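Fatty-acid-binding protein 1 (Arabidopsis thaliana, PDB 4DOO) binds fatty acids, with a preference for saturated ones, through a chalcone-isomerase-like domain, and may take part in alpha-linolenic acid metabolism in the chloroplast. Local coordinates at residues A[8-13]-A[27-32]; A[55-60]-A[78-83]; A[68-73]-A[198-203]; A[124-129]-A[170-175]; A[128-133]-A[156-161]. One frame throughout, in Å; residues are numbered along the deposited sequence.

Contacts 1 and 5 both reach the large antiparallel sheet, with centres about 22 Å apart, and each holds part of the laurate pocket. Contact 1 supplies Arg30, which grips the carboxylate; contact 5 supplies Phe130, which lies against the ligand. Contact 4 shares Gln128 and Ser129 with contact 5. Their centres are about 11 Å apart, and Leu173 CD2 lies 3.5 Å from Leu156 CD2. Contacts 2 and 3 form a second cluster, away from the annotated sites, also with centres about 11 Å apart. There Val58 of contact 2 packs on Ile70 of contact 3. Met81 of contact 2 packs on Arg175 of contact 4, although the two centres are about 22 Å apart.

Contact 1 of 5, residues A[8-13]-A[27-32]; sequences PKTGFS and VGLRKK. With DAO (lauric acid), chain C.
Lys9 runs out from its backbone in an extended chain, its first torsion near 180° (chi1 -173°), and lays its methylenes obliquely over Leu29. Lys9 CD meets Leu29 CD1 at 3.6 Å. The other methyl of Leu29 is met tip to tip by Thr10, CG2 to CD2 at 3.6 Å. The hydroxyl of Thr10 turns back to its own chain: Thr10 OG1 accepts from Phe12 N in an ST turn. Leu29 thus carries the apolar join between the loop 8-13 and strand 22-33. At the exposed rim the ammonium groups of Lys9 and Lys31 are close, NZ to NZ 4.2 Å. Asp41 forms a salt bridge with Lys9, and Lys31 also touches it, so the carboxylate probably offsets the two charges.

Arg30, next along the strand, serves the ligand. Its NE donates to laurate O2 at 2.7 Å and its NH2 to laurate O1 at 2.8 Å, both nearly straight at 178°. Arg30 NH1 donates to Lys31 O at 2.9 Å, above the carbonyl plane, and this helps fix the turn of the guanidinium. A leucine in place of Arg30 would probably leave the carboxylate without its charged mate and Lys31 O without this donor. Tyr43 and Ser110 also hydrogen-bond the ligand. The two-pronged grip on a carboxylate marks the fatty-acid-binding site of this chalcone-isomerase-like fold.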
# COMPACT_ATOMS: atom_id res chain seq x y z
N PRO A 8 9.93 13.23 -6.32
CA PRO A 8 11.03 13.82 -7.08
C PRO A 8 11.55 13.09 -8.32
O PRO A 8 11.57 13.66 -9.41
CB PRO A 8 12.12 14.01 -6.03
CG PRO A 8 11.83 12.95 -5.02
CD PRO A 8 10.33 13.03 -4.91
N LYS A 9 11.96 11.84 -8.17
CA LYS A 9 12.51 11.09 -9.29
C LYS A 9 11.61 10.99 -10.51
O LYS A 9 12.09 11.10 -11.64
CB LYS A 9 12.93 9.68 -8.87
CG LYS A 9 13.67 8.94 -9.98
CD LYS A 9 14.19 7.59 -9.54
CE LYS A 9 15.04 6.96 -10.63
NZ LYS A 9 15.47 5.58 -10.28
N THR A 10 10.32 10.78 -10.29
CA THR A 10 9.36 10.64 -11.39
C THR A 10 8.58 11.91 -11.70
O THR A 10 8.12 12.11 -12.82
CB THR A 10 8.34 9.52 -11.10
OG1 THR A 10 7.54 9.89 -9.97
CG2 THR A 10 9.05 8.22 -10.81
N GLY A 11 8.42 12.78 -10.70
CA GLY A 11 7.68 14.00 -10.89
C GLY A 11 6.19 13.83 -10.65
O GLY A 11 5.43 14.79 -10.72
N PHE A 12 5.76 12.61 -10.36
CA PHE A 12 4.34 12.35 -10.12
C PHE A 12 3.85 12.98 -8.82
O PHE A 12 4.56 12.99 -7.81
CB PHE A 12 4.05 10.84 -10.12
CG PHE A 12 4.20 10.20 -11.47
CD1 PHE A 12 3.54 9.01 -11.77
CD2 PHE A 12 4.99 10.79 -12.46
CE1 PHE A 12 3.66 8.42 -13.02
CE2 PHE A 12 5.11 10.20 -13.72
CZ PHE A 12 4.44 9.02 -14.00
N SER A 13 2.64 13.52 -8.85
CA SER A 13 2.06 14.20 -7.70
C SER A 13 0.98 13.40 -6.98
O SER A 13 0.18 12.69 -7.60
CB SER A 13 1.49 15.55 -8.14
OG SER A 13 0.90 16.24 -7.06
N VAL A 27 5.57 8.33 0.50
CA VAL A 27 5.59 8.22 -0.96
C VAL A 27 6.85 7.48 -1.37
O VAL A 27 7.94 7.79 -0.90
CB VAL A 27 5.57 9.62 -1.61
CG1 VAL A 27 5.77 9.49 -3.12
CG2 VAL A 27 4.24 10.30 -1.31
N GLY A 28 6.70 6.50 -2.26
CA GLY A 28 7.85 5.74 -2.71
C GLY A 28 7.77 5.26 -4.14
O GLY A 28 6.84 5.60 -4.88
N LEU A 29 8.76 4.45 -4.53
CA LEU A 29 8.83 3.90 -5.88
C LEU A 29 8.97 2.38 -5.82
O LEU A 29 9.71 1.85 -4.99
CB LEU A 29 10.03 4.48 -6.64
CG LEU A 29 10.08 5.97 -6.94
CD1 LEU A 29 11.36 6.27 -7.73
CD2 LEU A 29 8.85 6.40 -7.73
N ARG A 30 8.25 1.70 -6.69
CA ARG A 30 8.31 0.25 -6.79
C ARG A 30 9.16 0.02 -8.02
O ARG A 30 8.78 0.39 -9.13
CB ARG A 30 6.90 -0.33 -7.00
CG ARG A 30 6.77 -1.85 -6.84
CD ARG A 30 7.18 -2.64 -8.08
NE ARG A 30 6.65 -4.00 -8.02
CZ ARG A 30 7.35 -5.10 -8.30
NH1 ARG A 30 8.62 -5.00 -8.67
NH2 ARG A 30 6.77 -6.29 -8.21
N LYS A 31 10.33 -0.57 -7.82
CA LYS A 31 11.26 -0.82 -8.92
C LYS A 31 11.34 -2.30 -9.28
O LYS A 31 10.84 -3.16 -8.57
CB LYS A 31 12.66 -0.33 -8.55
CG LYS A 31 12.73 1.15 -8.23
CD LYS A 31 14.08 1.53 -7.64
CE LYS A 31 14.12 3.00 -7.25
NZ LYS A 31 15.43 3.39 -6.66
N LYS A 32 11.98 -2.56 -10.41
CA LYS A 32 12.21 -3.91 -10.90
C LYS A 32 13.70 -3.99 -11.17
O LYS A 32 14.24 -3.24 -11.99
CB LYS A 32 11.43 -4.15 -12.19
CG LYS A 32 11.80 -5.44 -12.92
CD LYS A 32 11.54 -6.67 -12.07
CE LYS A 32 11.86 -7.94 -12.85
NZ LYS A 32 11.62 -9.17 -12.05
O1 DAO C . 4.06 -6.44 -7.43
O2 DAO C . 4.05 -4.25 -7.25
C1 DAO C . 3.55 -5.37 -7.03
C2 DAO C . 2.25 -5.44 -6.26
C3 DAO C . 1.12 -4.86 -7.09
C4 DAO C . -0.24 -5.09 -6.42
C5 DAO C . -1.34 -4.26 -7.09
C6 DAO C . -1.85 -4.94 -8.36
C7 DAO C . -2.42 -3.92 -9.34
C8 DAO C . -2.49 -4.52 -10.73
C9 DAO C . -2.90 -3.48 -11.76
C10 DAO C . -3.04 -4.12 -13.14
C11 DAO C . -4.07 -3.37 -13.98
C12 DAO C . -4.06 -3.87 -15.40

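Contact 2 of 5, residues A[55-60]-A[78-83]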
# COMPACT_ATOMS: atom_id res chain seq x y z
N LYS A 55 -5.35 7.60 15.35
CA LYS A 55 -5.41 8.20 16.68
C LYS A 55 -5.98 7.23 17.70
O LYS A 55 -5.51 7.17 18.83
CB LYS A 55 -6.27 9.48 16.65
CG LYS A 55 -5.67 10.61 15.85
CD LYS A 55 -6.58 11.84 15.86
CE LYS A 55 -5.97 12.98 15.06
NZ LYS A 55 -6.84 14.19 15.10
N LYS A 56 -6.98 6.45 17.30
CA LYS A 56 -7.59 5.49 18.21
C LYS A 56 -6.63 4.36 18.57
O LYS A 56 -6.55 3.96 19.73
CB LYS A 56 -8.87 4.91 17.60
CG LYS A 56 -9.55 3.91 18.52
CD LYS A 56 -10.87 3.41 17.95
CE LYS A 56 -11.47 2.34 18.86
NZ LYS A 56 -11.57 2.81 20.26
N LEU A 57 -5.90 3.85 17.58
CA LEU A 57 -4.94 2.78 17.81
C LEU A 57 -3.87 3.26 18.80
O LEU A 57 -3.59 2.58 19.80
CB LEU A 57 -4.30 2.37 16.48
CG LEU A 57 -3.22 1.28 16.41
CD1 LEU A 57 -1.88 1.84 16.84
CD2 LEU A 57 -3.63 0.09 17.26
N VAL A 58 -3.29 4.43 18.54
CA VAL A 58 -2.27 4.97 19.43
C VAL A 58 -2.84 5.22 20.82
O VAL A 58 -2.22 4.87 21.82
CB VAL A 58 -1.71 6.30 18.87
CG1 VAL A 58 -0.79 6.94 19.89
CG2 VAL A 58 -0.96 6.04 17.57
N GLY A 59 -4.03 5.81 20.89
CA GLY A 59 -4.64 6.09 22.17
C GLY A 59 -4.95 4.84 22.98
O GLY A 59 -4.96 4.87 24.21
N ASP A 60 -5.20 3.73 22.29
CA ASP A 60 -5.51 2.48 22.97
C ASP A 60 -4.30 1.63 23.32
O ASP A 60 -4.24 1.07 24.41
CB ASP A 60 -6.50 1.65 22.15
CG ASP A 60 -7.86 2.32 22.01
OD1 ASP A 60 -8.20 3.18 22.86
OD2 ASP A 60 -8.61 1.98 21.07
N ASP A 78 3.70 -3.59 13.17
CA ASP A 78 2.73 -4.68 13.10
C ASP A 78 1.39 -4.29 13.73
O ASP A 78 0.33 -4.74 13.28
CB ASP A 78 3.26 -5.94 13.80
CG ASP A 78 2.49 -7.18 13.40
OD1 ASP A 78 2.74 -7.71 12.30
OD2 ASP A 78 1.62 -7.63 14.18
N ASP A 79 1.42 -3.46 14.76
CA ASP A 79 0.17 -3.04 15.40
C ASP A 79 -0.67 -2.22 14.42
O ASP A 79 -1.89 -2.38 14.36
CB ASP A 79 0.44 -2.22 16.67
CG ASP A 79 0.87 -3.07 17.86
OD1 ASP A 79 0.50 -4.27 17.91
OD2 ASP A 79 1.56 -2.55 18.75
N LEU A 80 -0.01 -1.35 13.65
CA LEU A 80 -0.70 -0.52 12.66
C LEU A 80 -1.34 -1.37 11.57
O LEU A 80 -2.51 -1.19 11.24
CB LEU A 80 0.26 0.47 12.00
CG LEU A 80 0.66 1.74 12.75
CD1 LEU A 80 1.71 2.49 11.94
CD2 LEU A 80 -0.57 2.62 12.98
N MET A 81 -0.55 -2.28 11.01
CA MET A 81 -1.03 -3.15 9.93
C MET A 81 -2.18 -4.07 10.33
O MET A 81 -3.05 -4.35 9.51
CB MET A 81 0.12 -4.00 9.38
CG MET A 81 0.94 -3.34 8.28
SD MET A 81 2.03 -4.48 7.39
CE MET A 81 0.82 -5.48 6.52
N GLU A 82 -2.17 -4.54 11.57
CA GLU A 82 -3.22 -5.44 12.03
C GLU A 82 -4.48 -4.74 12.53
O GLU A 82 -5.55 -5.33 12.58
CB GLU A 82 -2.65 -6.36 13.12
CG GLU A 82 -3.70 -7.22 13.83
CD GLU A 82 -3.12 -8.48 14.44
OE1 GLU A 82 -1.94 -8.45 14.87
OE2 GLU A 82 -3.84 -9.50 14.50
N ALA A 83 -4.35 -3.46 12.87
CA ALA A 83 -5.49 -2.70 13.36
C ALA A 83 -6.52 -2.41 12.27
O ALA A 83 -6.21 -2.45 11.08
CB ALA A 83 -5.00 -1.40 13.97
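Leu57 on helix 51-61 packs against the end of helix 76-82, joining two helices of the chalcone-isomerase-like domain away from the ligand sites. It has by far the most surface buried here. Its CB points toward the other segment, and CG is anti to the backbone N (chi1 179°). This carries both methyls to the facing helix, where each finds a different neighbour. CD1 of Leu57 meets CD2 of Leu80 at 4.2 Å, the two side chains crossing at about a right angle. Leu80 is buried, and its other neighbours include Phe195, Leu196 and Ala199 of helix 189-202. Leu57, partly exposed, thus adds to the apolar surroundings of the buried Leu80.

Ala83, the first residue to leave helical angles after helix 76-82, offers its methyl to the second branch. Its CB also points toward Leu57. The backbone of Asp79 lies beside that same branch, while the Asp79 carboxylate hydrogen-bonds Tyr62. Cutting Leu57 back to an alanine is likely to open a gap beside Leu80 CD2 and Ala83 CB, which would lose the leucine methyls they pack on. Within segment 55-60, Lys56 NZ forms a salt bridge to Asp60 OD2 at 3.2 Å, on the syn lone pair. The closest approach between the segments is Leu57 CD2 to Ala83 CB, at 3.9 Å.

Contact 3 of 5, residues A[68-73]-A[198-203]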
# COMPACT_ATOMS: atom_id res chain seq x y z
N SER A 68 8.18 9.80 19.67
CA SER A 68 9.47 9.11 19.62
C SER A 68 9.42 7.74 20.29
O SER A 68 10.05 6.79 19.82
CB SER A 68 10.55 9.98 20.28
OG SER A 68 10.29 10.14 21.67
N GLU A 69 8.67 7.62 21.38
CA GLU A 69 8.57 6.34 22.07
C GLU A 69 7.64 5.38 21.33
O GLU A 69 7.83 4.17 21.38
CB GLU A 69 8.10 6.54 23.51
CG GLU A 69 9.22 7.04 24.42
CD GLU A 69 8.75 7.31 25.84
OE1 GLU A 69 7.97 6.49 26.37
OE2 GLU A 69 9.17 8.33 26.42
N ILE A 70 6.63 5.93 20.66
CA ILE A 70 5.71 5.10 19.90
C ILE A 70 6.49 4.50 18.74
O ILE A 70 6.45 3.29 18.50
CB ILE A 70 4.53 5.92 19.35
CG1 ILE A 70 3.65 6.41 20.50
CG2 ILE A 70 3.73 5.09 18.36
CD1 ILE A 70 2.61 7.44 20.09
N ARG A 71 7.22 5.37 18.03
CA ARG A 71 8.02 4.96 16.89
C ARG A 71 9.14 4.01 17.33
O ARG A 71 9.50 3.09 16.60
CB ARG A 71 8.62 6.19 16.21
CG ARG A 71 9.45 5.91 14.97
CD ARG A 71 8.59 5.41 13.81
NE ARG A 71 9.33 5.47 12.55
CZ ARG A 71 10.13 4.51 12.10
NH1 ARG A 71 10.30 3.40 12.81
NH2 ARG A 71 10.80 4.68 10.96
N GLY A 72 9.67 4.25 18.53
CA GLY A 72 10.73 3.41 19.04
C GLY A 72 10.32 1.99 19.38
O GLY A 72 11.17 1.13 19.60
N ASN A 73 9.01 1.73 19.42
CA ASN A 73 8.51 0.40 19.72
C ASN A 73 8.54 -0.50 18.50
O ASN A 73 7.92 -0.20 17.48
CB ASN A 73 7.07 0.47 20.25
CG ASN A 73 7.00 0.48 21.76
OD1 ASN A 73 7.25 -0.55 22.40
ND2 ASN A 73 6.68 1.63 22.34
N ASN A 198 5.52 9.50 10.24
CA ASN A 198 4.34 10.34 10.18
C ASN A 198 3.11 9.73 10.84
O ASN A 198 2.25 10.46 11.35
CB ASN A 198 4.03 10.74 8.72
CG ASN A 198 5.14 11.59 8.11
OD1 ASN A 198 5.68 12.48 8.78
ND2 ASN A 198 5.47 11.34 6.85
N ALA A 199 3.02 8.40 10.85
CA ALA A 199 1.89 7.74 11.49
C ALA A 199 2.03 7.97 13.00
O ALA A 199 1.03 8.16 13.70
CB ALA A 199 1.90 6.23 11.19
N ALA A 200 3.27 7.95 13.48
CA ALA A 200 3.54 8.16 14.90
C ALA A 200 3.21 9.59 15.31
O ALA A 200 2.81 9.84 16.45
CB ALA A 200 5.01 7.85 15.19
N SER A 201 3.39 10.53 14.39
CA SER A 201 3.12 11.94 14.66
C SER A 201 1.66 12.32 14.47
O SER A 201 1.16 13.23 15.12
CB SER A 201 3.97 12.82 13.73
OG SER A 201 5.35 12.55 13.87
N LEU A 202 0.98 11.61 13.57
CA LEU A 202 -0.41 11.88 13.23
C LEU A 202 -1.38 12.02 14.40
O LEU A 202 -2.32 12.80 14.34
CB LEU A 202 -0.91 10.81 12.25
CG LEU A 202 -2.24 11.06 11.54
CD1 LEU A 202 -2.21 12.41 10.83
CD2 LEU A 202 -2.50 9.94 10.55
N ALA A 203 -1.14 11.27 15.47
CA ALA A 203 -2.03 11.33 16.63
C ALA A 203 -1.92 12.64 17.41
O ALA A 203 -2.78 12.94 18.24
CB ALA A 203 -1.77 10.15 17.56
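Ala200 points its methyl toward helix 67-71 and meets two side chains there that are turned differently. Arg71 presents only the root of its chain. Its CB-bearing bond runs across the contact rather than into it, and Arg71 CB lies 4.1 Å from Ala200 CB. Ile70 points toward helix 189-202 and approaches more loosely. Its CG2 branch is 4.4 Å from Ala200 CB, and its CD1 is 4.4 Å from Ala200 O. The small alanine side chain allows a close backbone approach: the CA atoms of Arg71 and Ala200 are 5.9 Å apart.

Beyond CB, Arg71 bends at its second torsion (chi2 69°). Its guanidinium reaches earlier turns of helix 189-202, with salt bridges from NE to Asp197 and from NH2 to Glu193. Ile70 extends the apolar side to Val58 of helix 51-61 and Phe76 of helix 76-82. Phe76 also touches Ala200.

The contact thus joins the short helix 67-71 to the last helix of the chain. Between the two segments themselves the chemistry is aliphatic. The charged partners of Arg71 lie just outside them, and these ion pairs probably help tie helix 67-71 to helix 189-202 beside the apolar contact.

Contact 4 of 5, residues A[124-129]-A[170-175]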
# COMPACT_ATOMS: atom_id res chain seq x y z
N ASP A 124 -4.65 -20.29 -3.16
CA ASP A 124 -4.78 -20.16 -4.61
C ASP A 124 -6.08 -19.47 -4.98
O ASP A 124 -6.09 -18.58 -5.82
CB ASP A 124 -4.70 -21.54 -5.25
CG ASP A 124 -3.43 -22.28 -4.88
OD1 ASP A 124 -2.34 -21.76 -5.17
OD2 ASP A 124 -3.53 -23.39 -4.32
N GLU A 125 -7.19 -19.89 -4.37
CA GLU A 125 -8.49 -19.30 -4.69
C GLU A 125 -8.56 -17.85 -4.26
O GLU A 125 -9.15 -17.01 -4.94
CB GLU A 125 -9.63 -20.10 -4.05
CG GLU A 125 -9.70 -21.55 -4.49
CD GLU A 125 -11.01 -22.23 -4.11
OE1 GLU A 125 -11.16 -23.44 -4.40
OE2 GLU A 125 -11.89 -21.55 -3.54
N LEU A 126 -7.95 -17.54 -3.13
CA LEU A 126 -7.93 -16.18 -2.63
C LEU A 126 -7.17 -15.31 -3.63
O LEU A 126 -7.64 -14.26 -4.04
CB LEU A 126 -7.26 -16.12 -1.25
CG LEU A 126 -7.14 -14.71 -0.65
CD1 LEU A 126 -8.51 -14.06 -0.60
CD2 LEU A 126 -6.52 -14.80 0.74
N LEU A 127 -5.98 -15.78 -4.02
CA LEU A 127 -5.16 -15.05 -4.98
C LEU A 127 -5.89 -14.91 -6.30
O LEU A 127 -5.72 -13.91 -7.00
CB LEU A 127 -3.82 -15.77 -5.21
CG LEU A 127 -2.86 -15.10 -6.20
CD1 LEU A 127 -2.49 -13.70 -5.72
CD2 LEU A 127 -1.60 -15.95 -6.36
N GLN A 128 -6.70 -15.89 -6.66
CA GLN A 128 -7.44 -15.83 -7.91
C GLN A 128 -8.56 -14.79 -7.84
O GLN A 128 -8.88 -14.16 -8.85
CB GLN A 128 -8.02 -17.20 -8.27
CG GLN A 128 -8.74 -17.23 -9.61
CD GLN A 128 -7.91 -16.67 -10.75
OE1 GLN A 128 -6.79 -17.12 -11.00
NE2 GLN A 128 -8.45 -15.67 -11.44
N SER A 129 -9.15 -14.62 -6.67
CA SER A 129 -10.22 -13.64 -6.51
C SER A 129 -9.65 -12.24 -6.70
O SER A 129 -10.35 -11.32 -7.15
CB SER A 129 -10.88 -13.76 -5.13
OG SER A 129 -9.97 -13.45 -4.09
N SER A 170 -11.23 -9.96 2.97
CA SER A 170 -10.24 -10.90 3.45
C SER A 170 -9.17 -10.20 4.27
O SER A 170 -8.42 -9.37 3.76
CB SER A 170 -9.58 -11.63 2.27
OG SER A 170 -8.44 -12.38 2.67
N HIS A 171 -9.11 -10.53 5.55
CA HIS A 171 -8.13 -9.94 6.45
C HIS A 171 -6.74 -10.34 5.93
O HIS A 171 -5.81 -9.53 5.93
CB HIS A 171 -8.34 -10.48 7.87
CG HIS A 171 -7.51 -9.80 8.91
ND1 HIS A 171 -6.14 -9.81 8.90
CD2 HIS A 171 -7.88 -9.08 10.00
CE1 HIS A 171 -5.68 -9.14 9.94
NE2 HIS A 171 -6.72 -8.68 10.62
N LEU A 172 -6.62 -11.58 5.48
CA LEU A 172 -5.36 -12.09 4.97
C LEU A 172 -4.86 -11.31 3.75
O LEU A 172 -3.70 -10.90 3.70
CB LEU A 172 -5.51 -13.57 4.60
CG LEU A 172 -4.30 -14.24 3.95
CD1 LEU A 172 -3.09 -14.13 4.87
CD2 LEU A 172 -4.62 -15.70 3.65
N LEU A 173 -5.74 -11.12 2.77
CA LEU A 173 -5.36 -10.38 1.56
C LEU A 173 -4.96 -8.94 1.89
O LEU A 173 -3.96 -8.44 1.38
CB LEU A 173 -6.51 -10.38 0.56
CG LEU A 173 -6.21 -9.73 -0.80
CD1 LEU A 173 -5.02 -10.42 -1.46
CD2 LEU A 173 -7.44 -9.83 -1.69
N CYS A 174 -5.75 -8.27 2.73
CA CYS A 174 -5.44 -6.89 3.10
C CYS A 174 -4.05 -6.81 3.72
O CYS A 174 -3.24 -5.97 3.34
CB CYS A 174 -6.47 -6.35 4.09
SG CYS A 174 -8.05 -5.94 3.36
N ARG A 175 -3.79 -7.69 4.67
CA ARG A 175 -2.51 -7.74 5.37
C ARG A 175 -1.36 -8.00 4.40
O ARG A 175 -0.32 -7.33 4.46
CB ARG A 175 -2.55 -8.85 6.42
CG ARG A 175 -1.42 -8.82 7.41
CD ARG A 175 -1.53 -7.61 8.30
NE ARG A 175 -0.76 -7.78 9.53
CZ ARG A 175 0.55 -7.99 9.57
NH1 ARG A 175 1.26 -8.03 8.45
NH2 ARG A 175 1.15 -8.15 10.73
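Leu126 fills the tight part of this contact with both of its methyls. CD2 of Leu126 lies 3.6 Å from CD2 of Leu172, and the two side chains are inclined to each other. The same methyl reaches Ser170 OG, also at 3.6 Å. The other branch, CD1, sits 3.9 Å from Ser170 CB. The first torsion of Leu126 (chi1 178°) sets CG anti to the backbone N, which carries the fork across to the start of helix 171-182. Leu173 is buried but sits farther back, its CB 4.3 Å from Leu126 CD1.

The hydroxyl under Leu126 has a task of its own. Ser170 is the N-cap of helix 171-182, and its OG accepts from Leu173 N at 3.0 Å with an angle of 168°. The leucine thus packs against a capping bond at a helix start. In the chalcone-isomerase-like fold of this protein, the contact joins helix 124-131 to helix 171-182. Helix 100-118 lies against both, with Leu115 touching Leu126 and Leu172.

Toward the sheet the contact is looser. Ser129 points toward the other segment, yet its OG stays 5.0 Å from Leu173 CD2. Both residues touch Val168 of strand 163-169 instead. Solvent is met elsewhere: Glu125 is exposed on helix 124-131, and His171 is exposed on the other helix, where its ring stacks with that of His154.

Contact 5 of 5, residues A[128-133]-A[156-161]; sequences QSFTSL and LSVAIE
The ring of Phe130 meets Leu156 and Val158 obliquely, near its CE1 corner. Phe130 CE1 lies 3.7 Å from Leu156 CD2 and 4.4 Å from Val158 CG2. Phe107 and Phe134 make edge-to-face contacts with the same ring. All three phenylalanines line the laurate pocket of the chalcone-isomerase-like fold, between its helices and the antiparallel sheet. Here helix 124-131 is packed on strand 155-160. The side chain of Phe130 is about 4 Å from the bound fatty acid, so Leu156 probably backs this part of the pocket wall.

The anti setting of CG to the backbone N in Phe130 (chi1 179°) swings the ring toward the strand. The CB bond itself does not point that way. Leu156 and Val158 both turn toward the helix, while Ser157 between them points away and hydrogen-bonds Asp151 and Ser167. Leu156 also touches Leu173, Cys174 and Ile177 of helix 171-182. Near the end of helix 124-131, the side chain of Ser132 folds back onto the chain. Gln128 O accepts from both Ser132 N and Ser132 OG, on opposite faces of its plane. Beside Phe130, Leu133 crosses Val158 obliquely, with its CD1 3.7 Å from Val158 CG2.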
# COMPACT_ATOMS: atom_id res chain seq x y z
N GLN A 128 -6.70 -15.89 -6.66
CA GLN A 128 -7.44 -15.83 -7.91
C GLN A 128 -8.56 -14.79 -7.84
O GLN A 128 -8.88 -14.16 -8.85
CB GLN A 128 -8.02 -17.20 -8.27
CG GLN A 128 -8.74 -17.23 -9.61
CD GLN A 128 -7.91 -16.67 -10.75
OE1 GLN A 128 -6.79 -17.12 -11.00
NE2 GLN A 128 -8.45 -15.67 -11.44
N SER A 129 -9.15 -14.62 -6.67
CA SER A 129 -10.22 -13.64 -6.51
C SER A 129 -9.65 -12.24 -6.70
O SER A 129 -10.35 -11.32 -7.15
CB SER A 129 -10.88 -13.76 -5.13
OG SER A 129 -9.97 -13.45 -4.09
N PHE A 130 -8.37 -12.07 -6.36
CA PHE A 130 -7.71 -10.78 -6.52
C PHE A 130 -7.41 -10.58 -8.00
O PHE A 130 -7.72 -9.54 -8.57
CB PHE A 130 -6.40 -10.75 -5.72
CG PHE A 130 -5.64 -9.46 -5.84
CD1 PHE A 130 -6.19 -8.27 -5.37
CD2 PHE A 130 -4.38 -9.43 -6.43
CE1 PHE A 130 -5.49 -7.06 -5.49
CE2 PHE A 130 -3.68 -8.23 -6.56
CZ PHE A 130 -4.24 -7.05 -6.09
N THR A 131 -6.80 -11.59 -8.61
CA THR A 131 -6.46 -11.54 -10.03
C THR A 131 -7.69 -11.21 -10.89
O THR A 131 -7.60 -10.39 -11.81
CB THR A 131 -5.91 -12.91 -10.50
OG1 THR A 131 -4.69 -13.20 -9.80
CG2 THR A 131 -5.63 -12.88 -12.01
N SER A 132 -8.81 -11.85 -10.58
CA SER A 132 -10.05 -11.63 -11.33
C SER A 132 -10.52 -10.18 -11.36
O SER A 132 -11.28 -9.79 -12.24
CB SER A 132 -11.17 -12.52 -10.77
OG SER A 132 -10.86 -13.89 -10.95
N LEU A 133 -10.07 -9.39 -10.39
CA LEU A 133 -10.46 -7.99 -10.34
C LEU A 133 -9.95 -7.24 -11.58
O LEU A 133 -10.52 -6.23 -11.98
CB LEU A 133 -9.91 -7.32 -9.08
CG LEU A 133 -10.42 -7.82 -7.72
CD1 LEU A 133 -9.71 -7.04 -6.61
CD2 LEU A 133 -11.93 -7.64 -7.61
N LEU A 156 -10.87 -5.40 0.95
CA LEU A 156 -9.96 -4.80 -0.03
C LEU A 156 -10.71 -4.37 -1.28
O LEU A 156 -11.30 -5.20 -1.97
CB LEU A 156 -8.88 -5.80 -0.43
CG LEU A 156 -7.93 -5.25 -1.50
CD1 LEU A 156 -6.85 -4.42 -0.83
CD2 LEU A 156 -7.32 -6.39 -2.29
N SER A 157 -10.70 -3.07 -1.56
CA SER A 157 -11.37 -2.55 -2.75
C SER A 157 -10.36 -1.97 -3.72
O SER A 157 -9.36 -1.38 -3.31
CB SER A 157 -12.39 -1.49 -2.35
OG SER A 157 -13.41 -2.04 -1.54
N VAL A 158 -10.63 -2.13 -5.01
CA VAL A 158 -9.75 -1.63 -6.05
C VAL A 158 -10.48 -0.75 -7.05
O VAL A 158 -11.56 -1.08 -7.53
CB VAL A 158 -9.09 -2.78 -6.84
CG1 VAL A 158 -8.14 -2.22 -7.89
CG2 VAL A 158 -8.36 -3.71 -5.88
N ALA A 159 -9.86 0.39 -7.37
CA ALA A 159 -10.41 1.32 -8.34
C ALA A 159 -9.31 1.63 -9.35
O ALA A 159 -8.16 1.86 -8.98
CB ALA A 159 -10.87 2.59 -7.65
N ILE A 160 -9.67 1.61 -10.63
CA ILE A 160 -8.72 1.89 -11.70
C ILE A 160 -9.20 3.11 -12.46
O ILE A 160 -10.35 3.16 -12.93
CB ILE A 160 -8.59 0.67 -12.65
CG1 ILE A 160 -8.07 -0.54 -11.87
CG2 ILE A 160 -7.65 0.99 -13.80
CD1 ILE A 160 -7.94 -1.80 -12.70
N GLU A 161 -8.33 4.11 -12.57
CA GLU A 161 -8.64 5.36 -13.25
C GLU A 161 -9.93 5.97 -12.71
O GLU A 161 -10.72 6.55 -13.46
CB GLU A 161 -8.74 5.14 -14.77
CG GLU A 161 -7.41 4.78 -15.43
CD GLU A 161 -6.40 5.92 -15.42
OE1 GLU A 161 -6.09 6.46 -14.34
OE2 GLU A 161 -5.90 6.29 -16.51